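Local coordinates for methyltransferase WBDD (Escherichia coli, PDB 4AZS), which joins a kinase and a methyltransferase in one chain and regulates the chain length of the O antigen in E. coli O9a, at residues L174-E179 against D189-L194; R202-F207 against M218-N223; C264-Y269 against A314-L319. All coordinates share one frame; numbering follows the deposited sequence.

Interaction 1 of 3, residues L174-E179 against D189-L194; sequences LAVKEE and DDPREL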
loop_
_atom_site.group_PDB
_atom_site.type_symbol
_atom_site.label_atom_id
_atom_site.label_comp_id
_atom_site.label_asym_id
_atom_site.label_seq_id
_atom_site.Cartn_x
_atom_site.Cartn_y
_atom_site.Cartn_z
ATOM N N LEU A 174 -17.135 -30.303 -20.620
ATOM C CA LEU A 174 -16.669 -29.046 -20.083
ATOM C C LEU A 174 -17.668 -28.386 -19.150
ATOM O O LEU A 174 -18.832 -28.194 -19.490
ATOM C CB LEU A 174 -16.375 -28.116 -21.244
ATOM C CG LEU A 174 -15.263 -28.632 -22.165
ATOM C CD1 LEU A 174 -15.239 -27.766 -23.410
ATOM C CD2 LEU A 174 -13.898 -28.621 -21.498
ATOM N N ALA A 175 -17.195 -28.034 -17.966
ATOM C CA ALA A 175 -17.987 -27.280 -17.025
ATOM C C ALA A 175 -18.209 -25.880 -17.580
ATOM O O ALA A 175 -17.436 -25.404 -18.427
ATOM C CB ALA A 175 -17.315 -27.201 -15.665
ATOM N N VAL A 176 -19.252 -25.221 -17.087
ATOM C CA VAL A 176 -19.666 -23.937 -17.653
ATOM C C VAL A 176 -19.967 -22.914 -16.587
ATOM O O VAL A 176 -20.328 -23.262 -15.448
ATOM C CB VAL A 176 -20.922 -24.080 -18.521
ATOM C CG1 VAL A 176 -20.588 -24.889 -19.750
ATOM C CG2 VAL A 176 -22.017 -24.724 -17.720
ATOM N N LYS A 177 -19.856 -21.652 -16.989
ATOM C CA LYS A 177 -19.992 -20.552 -16.062
ATOM C C LYS A 177 -21.397 -20.459 -15.446
ATOM O O LYS A 177 -21.543 -19.877 -14.385
ATOM C CB LYS A 177 -19.587 -19.227 -16.699
ATOM C CG LYS A 177 -20.670 -18.546 -17.488
ATOM C CD LYS A 177 -20.311 -17.074 -17.745
ATOM C CE LYS A 177 -21.369 -16.363 -18.613
ATOM N NZ LYS A 177 -21.853 -17.187 -19.770
ATOM N N GLU A 178 -22.415 -21.058 -16.075
ATOM C CA GLU A 178 -23.775 -20.986 -15.514
ATOM C C GLU A 178 -23.930 -21.890 -14.285
ATOM O O GLU A 178 -24.906 -21.825 -13.587
ATOM C CB GLU A 178 -24.818 -21.380 -16.589
ATOM C CG GLU A 178 -24.988 -20.332 -17.674
ATOM C CD GLU A 178 -23.792 -20.228 -18.657
ATOM O OE1 GLU A 178 -23.015 -21.184 -18.876
ATOM O OE2 GLU A 178 -23.649 -19.159 -19.247
ATOM N N GLU A 179 -22.999 -22.809 -14.062
ATOM C CA GLU A 179 -23.031 -23.596 -12.855
ATOM C C GLU A 179 -22.946 -22.633 -11.670
ATOM O O GLU A 179 -22.348 -21.558 -11.742
ATOM C CB GLU A 179 -21.934 -24.653 -12.906
ATOM C CG GLU A 179 -22.194 -25.661 -14.025
ATOM C CD GLU A 179 -21.246 -26.847 -13.992
ATOM O OE1 GLU A 179 -21.357 -27.667 -13.052
ATOM O OE2 GLU A 179 -20.367 -26.909 -14.898
ATOM N N ASP A 189 -16.640 -17.212 -20.865
ATOM C CA ASP A 189 -18.001 -16.891 -21.176
ATOM C C ASP A 189 -18.746 -18.064 -21.800
ATOM O O ASP A 189 -19.917 -18.275 -21.558
ATOM C CB ASP A 189 -18.005 -15.714 -22.147
ATOM C CG ASP A 189 -19.191 -14.816 -21.939
ATOM O OD1 ASP A 189 -20.238 -15.334 -21.463
ATOM O OD2 ASP A 189 -19.075 -13.602 -22.234
ATOM N N ASP A 190 -18.043 -18.814 -22.630
ATOM C CA ASP A 190 -18.610 -19.954 -23.326
ATOM C C ASP A 190 -17.548 -21.039 -23.428
ATOM O O ASP A 190 -16.385 -20.744 -23.762
ATOM C CB ASP A 190 -18.988 -19.499 -24.707
ATOM C CG ASP A 190 -19.790 -20.549 -25.457
ATOM O OD1 ASP A 190 -19.286 -21.664 -25.795
ATOM O OD2 ASP A 190 -20.968 -20.241 -25.679
ATOM N N PRO A 191 -17.931 -22.293 -23.174
ATOM C CA PRO A 191 -16.941 -23.340 -23.184
ATOM C C PRO A 191 -16.239 -23.530 -24.534
ATOM O O PRO A 191 -15.117 -24.028 -24.598
ATOM C CB PRO A 191 -17.752 -24.599 -22.798
ATOM C CG PRO A 191 -19.150 -24.278 -23.119
ATOM C CD PRO A 191 -19.292 -22.805 -22.908
ATOM N N ARG A 192 -16.914 -23.176 -25.612
ATOM C CA ARG A 192 -16.290 -23.216 -26.921
ATOM C C ARG A 192 -15.039 -22.342 -27.080
ATOM O O ARG A 192 -14.215 -22.626 -27.929
ATOM C CB ARG A 192 -17.297 -22.884 -27.989
ATOM C CG ARG A 192 -18.177 -24.071 -28.235
ATOM C CD ARG A 192 -19.334 -23.660 -29.086
ATOM N NE ARG A 192 -20.213 -22.799 -28.324
ATOM C CZ ARG A 192 -21.392 -22.362 -28.768
ATOM N NH1 ARG A 192 -21.835 -22.715 -29.968
ATOM N NH2 ARG A 192 -22.133 -21.570 -28.008
ATOM N N GLU A 193 -14.855 -21.354 -26.233
ATOM C CA GLU A 193 -13.593 -20.587 -26.260
ATOM C C GLU A 193 -12.359 -21.418 -25.938
ATOM O O GLU A 193 -11.232 -21.016 -26.249
ATOM C CB GLU A 193 -13.633 -19.463 -25.259
ATOM C CG GLU A 193 -14.557 -18.334 -25.666
ATOM C CD GLU A 193 -14.721 -17.325 -24.527
ATOM O OE1 GLU A 193 -13.688 -16.897 -23.932
ATOM O OE2 GLU A 193 -15.882 -17.006 -24.200
ATOM N N LEU A 194 -12.539 -22.554 -25.276
ATOM C CA LEU A 194 -11.390 -23.386 -24.988
ATOM C C LEU A 194 -11.008 -24.245 -26.204
ATOM O O LEU A 194 -9.928 -24.869 -26.201
ATOM C CB LEU A 194 -11.703 -24.323 -23.805
ATOM C CG LEU A 194 -12.073 -23.667 -22.475
ATOM C CD1 LEU A 194 -12.434 -24.692 -21.403
ATOM C CD2 LEU A 194 -10.905 -22.820 -22.028
HETATM O O HOH W 1 -21.194 -21.029 -20.772
#
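The ring of Pro191 is the bump of this contact, and the side chains of Leu174 and Val176, two residues apart on 174-179, make the hollow that takes it. Val176 reaches the outer corner of the ring, CG1 to Pro191 CG at 3.7 Å, because CG1 stands anti to the carbonyl carbon (chi1 -67°). Leu174 closes the other flank, its CB 4.1 Å from Pro191 CB. Its CD1 runs on over the start of the 3-10 turn, 3.9 Å from Pro191 O. The second branch of Leu174 slides past Leu194, with CD2 4.2 Å from Leu194 CD1, and Leu194 also packs on helix 153-166.

At the exposed end, charge replaces shape. Lys177 runs alongside Asp189 and bends at its last torsion (chi4 -43°), which brings NZ within 2.9 Å of Asp189 O, on a lone pair in the carbonyl plane. The same NZ forms a salt bridge to Asp189 OD1, met nearly along the C-O bond, and another to Glu178 OE2 at 2.7 Å. One ammonium thus gathers three oxygens and probably eases the repulsion between the two acids. A water gives one hydrogen to Glu178 OE1 and the other to Asp189 O, bridging the segments again.

The turn that presents Pro191 is braced from within. Asp190 OD1 takes the backbone N of Arg192, an Asx turn, and also Arg192 NE at 2.9 Å, while OD2 takes NH2, so the guanidinium grips the carboxylate side-on. On the facing segment, Glu179 OE2 accepts from Val176 N across a type I turn. Both segments belong to the long connection between strands 169-173 and 200-207 of a Rossmann-like, SAM-binding methyltransferase fold, whose final hairpin adds the one reversed strand, 216-222.

Interaction 2 of 3, residues R202-F207 against M218-N223; sequences RLIGEF and MYLVSN. With SO4 (sulfate ion), chain I.
Ile204 and Gly205 both face Met218, forming a classic beta bulge in the antiparallel hairpin of strands 200-207 and 216-222. Met218 O accepts from Ile204 N at 2.8 Å and, weakly, from Gly205 N, while Met218 N returns a bond to Gly205 O. Beyond the bulge, Arg202 and Leu220 form a hydrogen-bonded pair.

The tight side is the one bearing Met218 and Leu220. Met218 leaves the backbone with CG anti to N (chi1 -179°), bringing CG to 3.8 Å from Ile204 CG1. The chain bends at its last torsion; CE packs 3.7 Å from Phe207 CE2, and SD lies oblique to that ring, 5.1 Å from its centroid, a Met-aromatic contact. Helix 47-64 packs on Phe207 and Leu220, and Ile171 of adjoining strand 169-173 touches Met218 and Leu220. Arg202 lays its guanidinium over Ile204 CG2 and gives NH1 to Leu227 O.

Tyr219, on the other face, is covered by Arg192 and Ile195; the looser part is the partly exposed Leu203 end. A sulfate there, probably from the crystallisation liquor, takes Leu203 N in a nearly straight bond to O4 (176°). Leu203 CD1 makes the side-chain contact, sitting over the Tyr219 ring in CH-pi fashion, 4.1 Å from its centroid.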
loop_
_atom_site.group_PDB
_atom_site.type_symbol
_atom_site.label_atom_id
_atom_site.label_comp_id
_atom_site.label_asym_id
_atom_site.label_seq_id
_atom_site.Cartn_x
_atom_site.Cartn_y
_atom_site.Cartn_z
ATOM N N ARG A 202 -17.721 -30.437 -32.623
ATOM C CA ARG A 202 -19.170 -30.690 -32.736
ATOM C C ARG A 202 -19.637 -30.973 -31.318
ATOM O O ARG A 202 -19.064 -31.860 -30.668
ATOM C CB ARG A 202 -19.390 -32.059 -33.465
ATOM C CG ARG A 202 -19.819 -32.149 -34.903
ATOM C CD ARG A 202 -19.770 -33.610 -35.403
ATOM N NE ARG A 202 -20.795 -34.355 -34.760
ATOM C CZ ARG A 202 -20.850 -35.663 -34.564
ATOM N NH1 ARG A 202 -19.930 -36.534 -34.948
ATOM N NH2 ARG A 202 -21.900 -36.093 -33.940
ATOM N N LEU A 203 -20.754 -30.394 -30.896
ATOM C CA LEU A 203 -21.456 -30.838 -29.684
ATOM C C LEU A 203 -22.063 -32.239 -29.864
ATOM O O LEU A 203 -22.790 -32.449 -30.800
ATOM C CB LEU A 203 -22.559 -29.847 -29.333
ATOM C CG LEU A 203 -23.379 -30.099 -28.086
ATOM C CD1 LEU A 203 -22.502 -29.821 -26.901
ATOM C CD2 LEU A 203 -24.648 -29.215 -28.026
ATOM N N ILE A 204 -21.717 -33.207 -29.006
ATOM C CA ILE A 204 -22.315 -34.546 -29.144
ATOM C C ILE A 204 -23.289 -34.913 -28.022
ATOM O O ILE A 204 -24.008 -35.863 -28.155
ATOM C CB ILE A 204 -21.302 -35.669 -29.348
ATOM C CG1 ILE A 204 -20.266 -35.676 -28.232
ATOM C CG2 ILE A 204 -20.619 -35.519 -30.692
ATOM C CD1 ILE A 204 -19.479 -36.977 -28.219
ATOM N N GLY A 205 -23.338 -34.155 -26.944
ATOM C CA GLY A 205 -24.350 -34.383 -25.927
ATOM C C GLY A 205 -24.245 -33.404 -24.781
ATOM O O GLY A 205 -23.371 -32.530 -24.761
ATOM N N GLU A 206 -25.140 -33.540 -23.831
ATOM C CA GLU A 206 -25.157 -32.654 -22.631
ATOM C C GLU A 206 -25.552 -33.534 -21.456
ATOM O O GLU A 206 -26.435 -34.390 -21.602
ATOM C CB GLU A 206 -26.172 -31.545 -22.835
ATOM C CG GLU A 206 -25.570 -30.165 -22.622
ATOM C CD GLU A 206 -25.922 -29.237 -23.747
ATOM O OE1 GLU A 206 -26.909 -29.529 -24.454
ATOM O OE2 GLU A 206 -25.212 -28.226 -23.910
ATOM N N PHE A 207 -24.878 -33.379 -20.325
ATOM C CA PHE A 207 -25.039 -34.325 -19.234
ATOM C C PHE A 207 -25.313 -33.630 -17.923
ATOM O O PHE A 207 -24.732 -32.585 -17.619
ATOM C CB PHE A 207 -23.815 -35.236 -19.145
ATOM C CG PHE A 207 -23.647 -36.064 -20.373
ATOM C CD1 PHE A 207 -24.373 -37.239 -20.520
ATOM C CD2 PHE A 207 -22.904 -35.601 -21.448
ATOM C CE1 PHE A 207 -24.293 -37.984 -21.671
ATOM C CE2 PHE A 207 -22.803 -36.351 -22.604
ATOM C CZ PHE A 207 -23.526 -37.545 -22.731
ATOM N N MET A 218 -20.679 -31.989 -23.940
ATOM C CA MET A 218 -19.614 -32.858 -24.387
ATOM C C MET A 218 -19.348 -32.537 -25.862
ATOM O O MET A 218 -20.276 -32.552 -26.669
ATOM C CB MET A 218 -20.066 -34.308 -24.257
ATOM C CG MET A 218 -19.020 -35.298 -24.670
ATOM S SD MET A 218 -19.386 -37.048 -24.386
ATOM C CE MET A 218 -19.221 -37.100 -22.622
ATOM N N TYR A 219 -18.094 -32.268 -26.182
ATOM C CA TYR A 219 -17.624 -31.978 -27.522
ATOM C C TYR A 219 -16.693 -33.051 -28.045
ATOM O O TYR A 219 -15.927 -33.636 -27.311
ATOM C CB TYR A 219 -16.867 -30.656 -27.509
ATOM C CG TYR A 219 -17.789 -29.453 -27.295
ATOM C CD1 TYR A 219 -18.532 -28.910 -28.361
ATOM C CD2 TYR A 219 -18.008 -28.941 -26.014
ATOM C CE1 TYR A 219 -19.407 -27.853 -28.138
ATOM C CE2 TYR A 219 -18.880 -27.880 -25.802
ATOM C CZ TYR A 219 -19.537 -27.349 -26.856
ATOM O OH TYR A 219 -20.394 -26.350 -26.607
ATOM N N LEU A 220 -16.788 -33.293 -29.329
ATOM C CA LEU A 220 -15.887 -34.129 -30.065
ATOM C C LEU A 220 -15.020 -33.190 -30.900
ATOM O O LEU A 220 -15.531 -32.359 -31.659
ATOM C CB LEU A 220 -16.695 -35.013 -30.993
ATOM C CG LEU A 220 -15.919 -35.987 -31.849
ATOM C CD1 LEU A 220 -15.103 -36.979 -31.053
ATOM C CD2 LEU A 220 -16.908 -36.724 -32.728
ATOM N N VAL A 221 -13.721 -33.290 -30.750
ATOM C CA VAL A 221 -12.800 -32.278 -31.327
ATOM C C VAL A 221 -11.719 -33.018 -32.119
ATOM O O VAL A 221 -11.291 -34.109 -31.714
ATOM C CB VAL A 221 -12.147 -31.491 -30.201
ATOM C CG1 VAL A 221 -11.108 -30.534 -30.688
ATOM C CG2 VAL A 221 -13.177 -30.797 -29.346
ATOM N N SER A 222 -11.272 -32.472 -33.236
ATOM C CA SER A 222 -10.129 -33.067 -33.939
ATOM C C SER A 222 -9.348 -32.062 -34.708
ATOM O O SER A 222 -9.908 -31.077 -35.273
ATOM C CB SER A 222 -10.561 -34.173 -34.913
ATOM O OG SER A 222 -9.411 -34.789 -35.502
ATOM N N ASN A 223 -8.036 -32.286 -34.738
ATOM C CA ASN A 223 -7.187 -31.461 -35.583
ATOM C C ASN A 223 -6.760 -32.200 -36.854
ATOM O O ASN A 223 -5.969 -31.678 -37.616
ATOM C CB ASN A 223 -5.973 -30.922 -34.836
ATOM C CG ASN A 223 -6.207 -29.568 -34.201
ATOM O OD1 ASN A 223 -7.260 -28.947 -34.344
ATOM N ND2 ASN A 223 -5.233 -29.128 -33.432
HETATM S S SO4 I . -21.595 -26.758 -31.455
HETATM O O1 SO4 I . -21.382 -25.479 -32.165
HETATM O O2 SO4 I . -22.717 -26.413 -30.546
HETATM O O3 SO4 I . -20.380 -27.061 -30.677
HETATM O O4 SO4 I . -21.810 -27.928 -32.484
#

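Interaction 3 of 3, residues C264-Y269 against A314-L319; sequences CKFFYY and AQSGWL. With SO4 (sulfate ion), chain N.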
loop_
_atom_site.group_PDB
_atom_site.type_symbol
_atom_site.label_atom_id
_atom_site.label_comp_id
_atom_site.label_asym_id
_atom_site.label_seq_id
_atom_site.Cartn_x
_atom_site.Cartn_y
_atom_site.Cartn_z
ATOM N N CYS A 264 -15.566 -30.666 -47.112
ATOM C CA CYS A 264 -16.658 -30.730 -46.135
ATOM C C CYS A 264 -16.906 -29.305 -45.730
ATOM O O CYS A 264 -15.950 -28.597 -45.319
ATOM C CB CYS A 264 -16.267 -31.516 -44.915
ATOM S SG CYS A 264 -17.520 -31.425 -43.611
ATOM N N LYS A 265 -18.149 -28.863 -45.899
ATOM C CA LYS A 265 -18.579 -27.518 -45.516
ATOM C C LYS A 265 -19.286 -27.703 -44.207
ATOM O O LYS A 265 -20.271 -28.447 -44.153
ATOM C CB LYS A 265 -19.622 -26.947 -46.462
ATOM C CG LYS A 265 -19.126 -26.359 -47.753
ATOM C CD LYS A 265 -20.224 -25.553 -48.485
ATOM C CE LYS A 265 -20.013 -25.577 -50.004
ATOM N NZ LYS A 265 -20.682 -24.529 -50.834
ATOM N N PHE A 266 -18.856 -27.005 -43.179
ATOM C CA PHE A 266 -19.443 -27.176 -41.857
ATOM C C PHE A 266 -19.940 -25.822 -41.376
ATOM O O PHE A 266 -19.128 -24.930 -41.146
ATOM C CB PHE A 266 -18.396 -27.736 -40.871
ATOM C CG PHE A 266 -18.989 -28.436 -39.681
ATOM C CD1 PHE A 266 -19.340 -27.747 -38.556
ATOM C CD2 PHE A 266 -19.203 -29.784 -39.710
ATOM C CE1 PHE A 266 -19.903 -28.394 -37.465
ATOM C CE2 PHE A 266 -19.747 -30.446 -38.646
ATOM C CZ PHE A 266 -20.095 -29.764 -37.502
ATOM N N PHE A 267 -21.257 -25.669 -41.246
ATOM C CA PHE A 267 -21.885 -24.419 -40.780
ATOM C C PHE A 267 -22.401 -24.526 -39.341
ATOM O O PHE A 267 -23.144 -25.433 -39.011
ATOM C CB PHE A 267 -23.073 -24.079 -41.666
ATOM C CG PHE A 267 -22.716 -23.556 -43.043
ATOM C CD1 PHE A 267 -21.405 -23.623 -43.556
ATOM C CD2 PHE A 267 -23.713 -22.995 -43.847
ATOM C CE1 PHE A 267 -21.114 -23.145 -44.829
ATOM C CE2 PHE A 267 -23.420 -22.522 -45.114
ATOM C CZ PHE A 267 -22.124 -22.601 -45.612
ATOM N N TYR A 268 -22.014 -23.586 -38.493
ATOM C CA TYR A 268 -22.561 -23.466 -37.176
ATOM C C TYR A 268 -23.813 -22.594 -37.267
ATOM O O TYR A 268 -23.798 -21.524 -37.864
ATOM C CB TYR A 268 -21.517 -22.868 -36.245
ATOM C CG TYR A 268 -20.384 -23.831 -36.019
ATOM C CD1 TYR A 268 -20.543 -24.928 -35.191
ATOM C CD2 TYR A 268 -19.169 -23.679 -36.665
ATOM C CE1 TYR A 268 -19.503 -25.826 -34.976
ATOM C CE2 TYR A 268 -18.116 -24.573 -36.454
ATOM C CZ TYR A 268 -18.289 -25.639 -35.596
ATOM O OH TYR A 268 -17.277 -26.567 -35.414
ATOM N N TYR A 269 -24.914 -23.110 -36.738
ATOM C CA TYR A 269 -26.147 -22.359 -36.550
ATOM C C TYR A 269 -26.114 -21.742 -35.148
ATOM O O TYR A 269 -26.645 -20.679 -34.909
ATOM C CB TYR A 269 -27.327 -23.317 -36.635
ATOM C CG TYR A 269 -27.404 -24.126 -37.863
ATOM C CD1 TYR A 269 -26.812 -23.698 -39.021
ATOM C CD2 TYR A 269 -28.111 -25.331 -37.893
ATOM C CE1 TYR A 269 -26.889 -24.433 -40.169
ATOM C CE2 TYR A 269 -28.216 -26.069 -39.076
ATOM C CZ TYR A 269 -27.603 -25.608 -40.200
ATOM O OH TYR A 269 -27.651 -26.279 -41.401
ATOM N N ALA A 314 -29.467 -29.192 -34.391
ATOM C CA ALA A 314 -29.816 -27.897 -33.807
ATOM C C ALA A 314 -28.646 -26.918 -33.875
ATOM O O ALA A 314 -28.849 -25.745 -34.085
ATOM C CB ALA A 314 -30.242 -28.068 -32.361
ATOM N N GLN A 315 -27.445 -27.429 -33.747
ATOM C CA GLN A 315 -26.226 -26.607 -33.603
ATOM C C GLN A 315 -25.572 -26.228 -34.904
ATOM O O GLN A 315 -24.966 -25.168 -35.019
ATOM C CB GLN A 315 -25.157 -27.364 -32.815
ATOM C CG GLN A 315 -25.529 -27.530 -31.364
ATOM C CD GLN A 315 -26.544 -28.655 -31.128
ATOM O OE1 GLN A 315 -27.493 -28.490 -30.372
ATOM N NE2 GLN A 315 -26.304 -29.809 -31.721
ATOM N N SER A 316 -25.691 -27.107 -35.872
ATOM C CA SER A 316 -24.918 -27.010 -37.101
ATOM C C SER A 316 -25.437 -27.946 -38.180
ATOM O O SER A 316 -26.291 -28.818 -37.957
ATOM C CB SER A 316 -23.486 -27.442 -36.800
ATOM O OG SER A 316 -23.504 -28.772 -36.324
ATOM N N GLY A 317 -24.866 -27.773 -39.348
ATOM C CA GLY A 317 -25.135 -28.621 -40.478
ATOM C C GLY A 317 -23.880 -28.772 -41.298
ATOM O O GLY A 317 -22.982 -27.917 -41.243
ATOM N N TRP A 318 -23.823 -29.855 -42.055
ATOM C CA TRP A 318 -22.670 -30.151 -42.843
ATOM C C TRP A 318 -23.032 -30.797 -44.145
ATOM O O TRP A 318 -24.092 -31.443 -44.296
ATOM C CB TRP A 318 -21.726 -31.061 -42.059
ATOM C CG TRP A 318 -22.420 -32.293 -41.606
ATOM C CD1 TRP A 318 -22.529 -33.498 -42.285
ATOM C CD2 TRP A 318 -23.224 -32.443 -40.402
ATOM N NE1 TRP A 318 -23.278 -34.386 -41.569
ATOM C CE2 TRP A 318 -23.734 -33.808 -40.423
ATOM C CE3 TRP A 318 -23.534 -31.617 -39.317
ATOM C CZ2 TRP A 318 -24.548 -34.308 -39.401
ATOM C CZ3 TRP A 318 -24.341 -32.127 -38.288
ATOM C CH2 TRP A 318 -24.836 -33.451 -38.333
ATOM N N LEU A 319 -22.108 -30.652 -45.085
ATOM C CA LEU A 319 -22.274 -31.134 -46.436
ATOM C C LEU A 319 -20.900 -31.536 -46.899
ATOM O O LEU A 319 -19.988 -30.753 -46.820
ATOM C CB LEU A 319 -22.827 -30.016 -47.326
ATOM C CG LEU A 319 -22.910 -30.279 -48.825
ATOM C CD1 LEU A 319 -23.727 -31.520 -49.138
ATOM C CD2 LEU A 319 -23.530 -29.094 -49.525
HETATM S S SO4 N . -31.743 -31.926 -33.061
HETATM O O1 SO4 N . -32.602 -30.712 -32.919
HETATM O O2 SO4 N . -32.414 -33.034 -32.327
HETATM O O3 SO4 N . -30.359 -31.754 -32.562
HETATM O O4 SO4 N . -31.672 -32.241 -34.506
#
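Tyr269 folds back from the end of its strand and lies flat along the backbone of Ser316 and Gly317. Its CG stands anti to the carbonyl carbon (chi1 -55°), which turns the ring toward 314-319. CB starts 3.4 Å from Gln315 O, the same oxygen that accepts Tyr269 N at 2.7 Å. CG passes 3.9 Å from Ser316 CA, and CD2 lies 3.6 Å from Ser316 N. CE2 then sits 3.5 Å from Ser316 C, and CZ 3.6 Å from Gly317 N, so one face of the ring rests on a peptide group while Ala314 O lies at its edge. At the tip, OH comes 3.6 Å from Gly317 CA, where no side chain stands in the way, and hydrogen-bonds to Glu312 OE1.

Paired backbone bonds of Lys265 with Leu319 and of Phe267 with Gly317 hold the antiparallel strands. Between these pairs Phe266 and Trp318 lie side by side, with Phe266 CD2 3.7 Å from Trp318 CB. Their planes are nearly parallel, at 13°, but slid so far apart that the rings barely overlap. Gly317 O lies over one face of the Phe266 ring.

Lys265, close to the bound AMP, forms salt bridges through NZ with Glu291, consistent with the lysine-glutamate pair of protein kinases, and with Asp382 of the Asp-Phe-Gly sequence. Strands 254-258 and 307-312 flank the pair in the five-stranded N-lobe sheet, and helix 278-296, which carries Glu291, packs on Phe267, Tyr269 and Leu319.

How the interactions relate
The three contacts come in order along the chain without overlap. Interactions 1 and 2 belong to the methyltransferase part, with centres about 13 Å apart: the loop of 1 links strand 169-173 to strand 200-207, the first strand of the hairpin of 2, which ends the same seven-stranded sheet. They meet where Arg192 CG lies 3.6 Å from Tyr219 OH. Interaction 3, about 14 Å from interaction 2 between centres, is in the separate five-stranded kinase sheet. The two sheets touch directly, Arg202 CG being 3.5 Å from Phe266 CZ. Interactions 1 and 3 do not touch. The hairpin of interaction 2 therefore appears to stand where the methyltransferase and kinase parts meet.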